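Local coordinates for ubiquitin-conjugating enzyme-like protein (Leishmania mexicana, PDB 6ZM3), which probably acts as a ubiquitin E2 variant (UEV) that assists an active E2 partner in ubiquitin conjugation, at residues V75-R80 with H102-W107. Numbering follows the deposited sequence.
Sequences VPPHIR and HVFKHW
The Tyr-Pro-x-x-Pro-Pro motif of the UBC fold ends in Pro-76 and Pro-77, and these two rings pack against Phe-104 and Trp-107 from the short helix 102-105 and the turn after it. Pro-76 is wedged between the two aromatic side chains. Its CA sits over the six-membered ring of Trp-107, 3.6 Å from the centroid and 15° off the normal, a CH-pi contact. On the same indole face, Pro-76 CG lies 3.5 Å from Trp-107 CG, while Pro-76 CB turns to Phe-104, 3.4 Å from CD1. With Trp-107 CG anti to the backbone N (chi1 173°), the indole is carried over Pro-76. Its NE1 donates a hydrogen bond to the carbonyl of Pro-73, within the same proline-rich motif, which ties the ring to the loop and satisfies its polar atom. Pro-77, the last residue of the motif, leads into strand 78-81, the last of the antiparallel UBC sheet, and its CD touches both aromatics, 3.6 Å from Trp-107 CH2 and 3.9 Å from Phe-104 CE1. Phe-104 CZ, at the far end of the ring, lies 3.4 Å from Pro-77 O. Ile-79 meets that ring at its edge, with CG1 near the ring plane and 3.9 Å from CZ. Phe-101 meets Phe-104 edge-to-face, and Cys-116 of helix 113-125 touches both Ile-79 and Phe-104.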
ATOM      1  N   VAL B  75      26.207  -2.657  14.685  1.00 32.81           N
ATOM      2  CA  VAL B  75      25.309  -3.807  14.730  1.00 35.78           C
ATOM      3  C   VAL B  75      24.294  -3.673  13.593  1.00 36.47           C
ATOM      4  O   VAL B  75      24.107  -2.584  13.052  1.00 34.90           O
ATOM      5  CB  VAL B  75      24.624  -3.916  16.105  1.00 36.48           C
ATOM      6  CG1 VAL B  75      25.633  -4.029  17.234  1.00 38.77           C
ATOM      7  CG2 VAL B  75      23.672  -2.759  16.357  1.00 40.78           C
ATOM      8  N   PRO B  76      23.608  -4.757  13.151  1.00 35.49           N
ATOM      9  CA  PRO B  76      22.765  -4.671  11.958  1.00 30.78           C
ATOM     10  C   PRO B  76      21.541  -3.774  12.172  1.00 26.30           C
ATOM     11  O   PRO B  76      21.168  -3.480  13.308  1.00 29.27           O
ATOM     12  CB  PRO B  76      22.360  -6.141  11.699  1.00 32.93           C
ATOM     13  CG  PRO B  76      23.349  -6.960  12.523  1.00 30.98           C
ATOM     14  CD  PRO B  76      23.604  -6.104  13.746  1.00 33.84           C
ATOM     15  N   PRO B  77      20.870  -3.312  11.086  1.00 25.69           N
ATOM     16  CA  PRO B  77      19.595  -2.623  11.228  1.00 26.82           C
ATOM     17  C   PRO B  77      18.537  -3.644  11.650  1.00 27.87           C
ATOM     18  O   PRO B  77      18.665  -4.840  11.367  1.00 34.12           O
ATOM     19  CB  PRO B  77      19.266  -2.170   9.799  1.00 27.10           C
ATOM     20  CG  PRO B  77      20.049  -3.078   8.870  1.00 30.82           C
ATOM     21  CD  PRO B  77      21.239  -3.534   9.683  1.00 25.98           C
ATOM     22  N   HIS B  78      17.483  -3.151  12.294  1.00 31.24           N
ATOM     23  CA  HIS B  78      16.321  -3.971  12.626  1.00 30.37           C
ATOM     24  C   HIS B  78      15.337  -3.872  11.474  1.00 28.06           C
ATOM     25  O   HIS B  78      14.882  -2.767  11.189  1.00 27.21           O
ATOM     26  CB  HIS B  78      15.712  -3.479  13.943  1.00 32.43           C
ATOM     27  CG  HIS B  78      16.720  -3.400  15.040  1.00 45.05           C
ATOM     28  ND1 HIS B  78      17.337  -4.522  15.559  1.00 46.51           N
ATOM     29  CD2 HIS B  78      17.238  -2.346  15.711  1.00 51.46           C
ATOM     30  CE1 HIS B  78      18.170  -4.165  16.509  1.00 48.18           C
ATOM     31  NE2 HIS B  78      18.130  -2.835  16.622  1.00 50.93           N
ATOM     32  N   ILE B  79      15.084  -5.002  10.805  1.00 26.71           N
ATOM     33  CA  ILE B  79      14.220  -5.085   9.641  1.00 25.46           C
ATOM     34  C   ILE B  79      13.006  -5.935  10.028  1.00 29.11           C
ATOM     35  O   ILE B  79      13.156  -7.056  10.521  1.00 25.48           O
ATOM     36  CB  ILE B  79      14.982  -5.643   8.416  1.00 25.50           C
ATOM     37  CG1 ILE B  79      16.303  -4.896   8.156  1.00 24.65           C
ATOM     38  CG2 ILE B  79      14.114  -5.711   7.159  1.00 25.85           C
ATOM     39  CD1 ILE B  79      16.885  -5.152   6.761  1.00 23.96           C
ATOM     40  N   ARG B  80      11.805  -5.390   9.790  1.00 24.28           N
ATOM     41  CA  ARG B  80      10.549  -6.102   9.997  1.00 26.02           C
ATOM     42  C   ARG B  80       9.774  -6.055   8.680  1.00 24.72           C
ATOM     43  O   ARG B  80       9.610  -4.976   8.096  1.00 21.82           O
ATOM     44  CB  ARG B  80       9.705  -5.317  11.004  1.00 29.23           C
ATOM     45  CG  ARG B  80       8.745  -6.136  11.855  1.00 38.28           C
ATOM     46  CD  ARG B  80       8.162  -5.342  13.017  1.00 41.74           C
ATOM     47  NE  ARG B  80       7.918  -3.931  12.696  1.00 48.48           N
ATOM     48  CZ  ARG B  80       6.720  -3.391  12.418  1.00 46.73           C
ATOM     49  NH1 ARG B  80       5.626  -4.136  12.430  1.00 48.80           N
ATOM     50  NH2 ARG B  80       6.610  -2.097  12.149  1.00 43.25           N
ATOM     51  N   HIS B 102      21.620 -14.771   6.770  1.00 30.59           N
ATOM     52  CA  HIS B 102      23.068 -14.899   6.603  1.00 32.19           C
ATOM     53  C   HIS B 102      23.768 -13.544   6.791  1.00 33.16           C
ATOM     54  O   HIS B 102      24.750 -13.447   7.517  1.00 28.78           O
ATOM     55  CB  HIS B 102      23.437 -15.632   5.300  1.00 35.22           C
ATOM     56  CG  HIS B 102      23.344 -14.788   4.072  1.00 40.43           C
ATOM     57  ND1 HIS B 102      22.131 -14.465   3.482  1.00 40.01           N
ATOM     58  CD2 HIS B 102      24.298 -14.189   3.324  1.00 40.26           C
ATOM     59  CE1 HIS B 102      22.347 -13.729   2.416  1.00 37.62           C
ATOM     60  NE2 HIS B 102      23.673 -13.544   2.299  1.00 39.54           N
ATOM     61  N   VAL B 103      23.205 -12.472   6.216  1.00 27.69           N
ATOM     62  CA  VAL B 103      23.807 -11.151   6.281  1.00 26.05           C
ATOM     63  C   VAL B 103      23.957 -10.676   7.716  1.00 23.78           C
ATOM     64  O   VAL B 103      24.828  -9.879   8.041  1.00 27.49           O
ATOM     65  CB  VAL B 103      22.927 -10.165   5.505  1.00 26.56           C
ATOM     66  CG1 VAL B 103      23.416  -8.732   5.696  1.00 27.28           C
ATOM     67  CG2 VAL B 103      22.856 -10.585   4.051  1.00 24.52           C
ATOM     68  N   PHE B 104      23.049 -11.098   8.584  1.00 26.31           N
ATOM     69  CA  PHE B 104      23.049 -10.598   9.946  1.00 26.61           C
ATOM     70  C   PHE B 104      23.894 -11.493  10.850  1.00 26.90           C
ATOM     71  O   PHE B 104      24.494 -11.001  11.804  1.00 28.78           O
ATOM     72  CB  PHE B 104      21.626 -10.580  10.502  1.00 30.26           C
ATOM     73  CG  PHE B 104      20.771  -9.443   9.997  1.00 33.03           C
ATOM     74  CD1 PHE B 104      21.333  -8.358   9.346  1.00 30.99           C
ATOM     75  CD2 PHE B 104      19.398  -9.442  10.223  1.00 38.14           C
ATOM     76  CE1 PHE B 104      20.538  -7.318   8.878  1.00 33.97           C
ATOM     77  CE2 PHE B 104      18.604  -8.394   9.767  1.00 35.55           C
ATOM     78  CZ  PHE B 104      19.175  -7.343   9.082  1.00 34.08           C
ATOM     79  N   LYS B 105      23.849 -12.803  10.589  1.00 31.76           N
ATOM     80  CA  LYS B 105      24.589 -13.790  11.368  1.00 32.72           C
ATOM     81  C   LYS B 105      26.076 -13.455  11.319  1.00 31.68           C
ATOM     82  O   LYS B 105      26.740 -13.443  12.355  1.00 29.81           O
ATOM     83  CB  LYS B 105      24.377 -15.184  10.766  1.00 33.49           C
ATOM     84  CG  LYS B 105      24.900 -16.356  11.597  1.00 37.76           C
ATOM     85  CD  LYS B 105      24.940 -17.651  10.798  1.00 38.03           C
ATOM     86  CE  LYS B 105      24.704 -18.918  11.591  1.00 45.51           C
ATOM     87  NZ  LYS B 105      25.720 -19.125  12.648  1.00 42.64           N
ATOM     88  N   HIS B 106      26.569 -13.190  10.105  1.00 30.81           N
ATOM     89  CA  HIS B 106      27.950 -12.771   9.888  1.00 31.84           C
ATOM     90  C   HIS B 106      27.980 -11.306   9.441  1.00 33.19           C
ATOM     91  O   HIS B 106      28.254 -11.027   8.271  1.00 39.93           O
ATOM     92  CB  HIS B 106      28.609 -13.719   8.879  1.00 31.91           C
ATOM     93  CG  HIS B 106      28.644 -15.146   9.335  1.00 34.72           C
ATOM     94  ND1 HIS B 106      29.278 -15.537  10.516  1.00 40.95           N
ATOM     95  CD2 HIS B 106      28.183 -16.276   8.760  1.00 36.16           C
ATOM     96  CE1 HIS B 106      29.184 -16.845  10.652  1.00 39.47           C
ATOM     97  NE2 HIS B 106      28.516 -17.321   9.577  1.00 41.60           N
ATOM     98  N   TRP B 107      27.700 -10.394  10.385  1.00 31.55           N
ATOM     99  CA  TRP B 107      27.427  -8.987  10.073  1.00 30.97           C
ATOM    100  C   TRP B 107      28.740  -8.293   9.706  1.00 33.51           C
ATOM    101  O   TRP B 107      29.677  -8.305  10.499  1.00 33.73           O
ATOM    102  CB  TRP B 107      26.738  -8.285  11.259  1.00 32.21           C
ATOM    103  CG  TRP B 107      26.567  -6.800  11.089  1.00 32.21           C
ATOM    104  CD1 TRP B 107      27.117  -5.801  11.843  1.00 32.90           C
ATOM    105  CD2 TRP B 107      25.772  -6.145  10.084  1.00 31.52           C
ATOM    106  NE1 TRP B 107      26.723  -4.571  11.367  1.00 34.69           N
ATOM    107  CE2 TRP B 107      25.920  -4.753  10.277  1.00 31.90           C
ATOM    108  CE3 TRP B 107      24.984  -6.604   9.020  1.00 29.45           C
ATOM    109  CZ2 TRP B 107      25.258  -3.820   9.477  1.00 32.23           C
ATOM    110  CZ3 TRP B 107      24.348  -5.679   8.212  1.00 32.85           C
ATOM    111  CH2 TRP B 107      24.509  -4.308   8.428  1.00 31.58           C
TER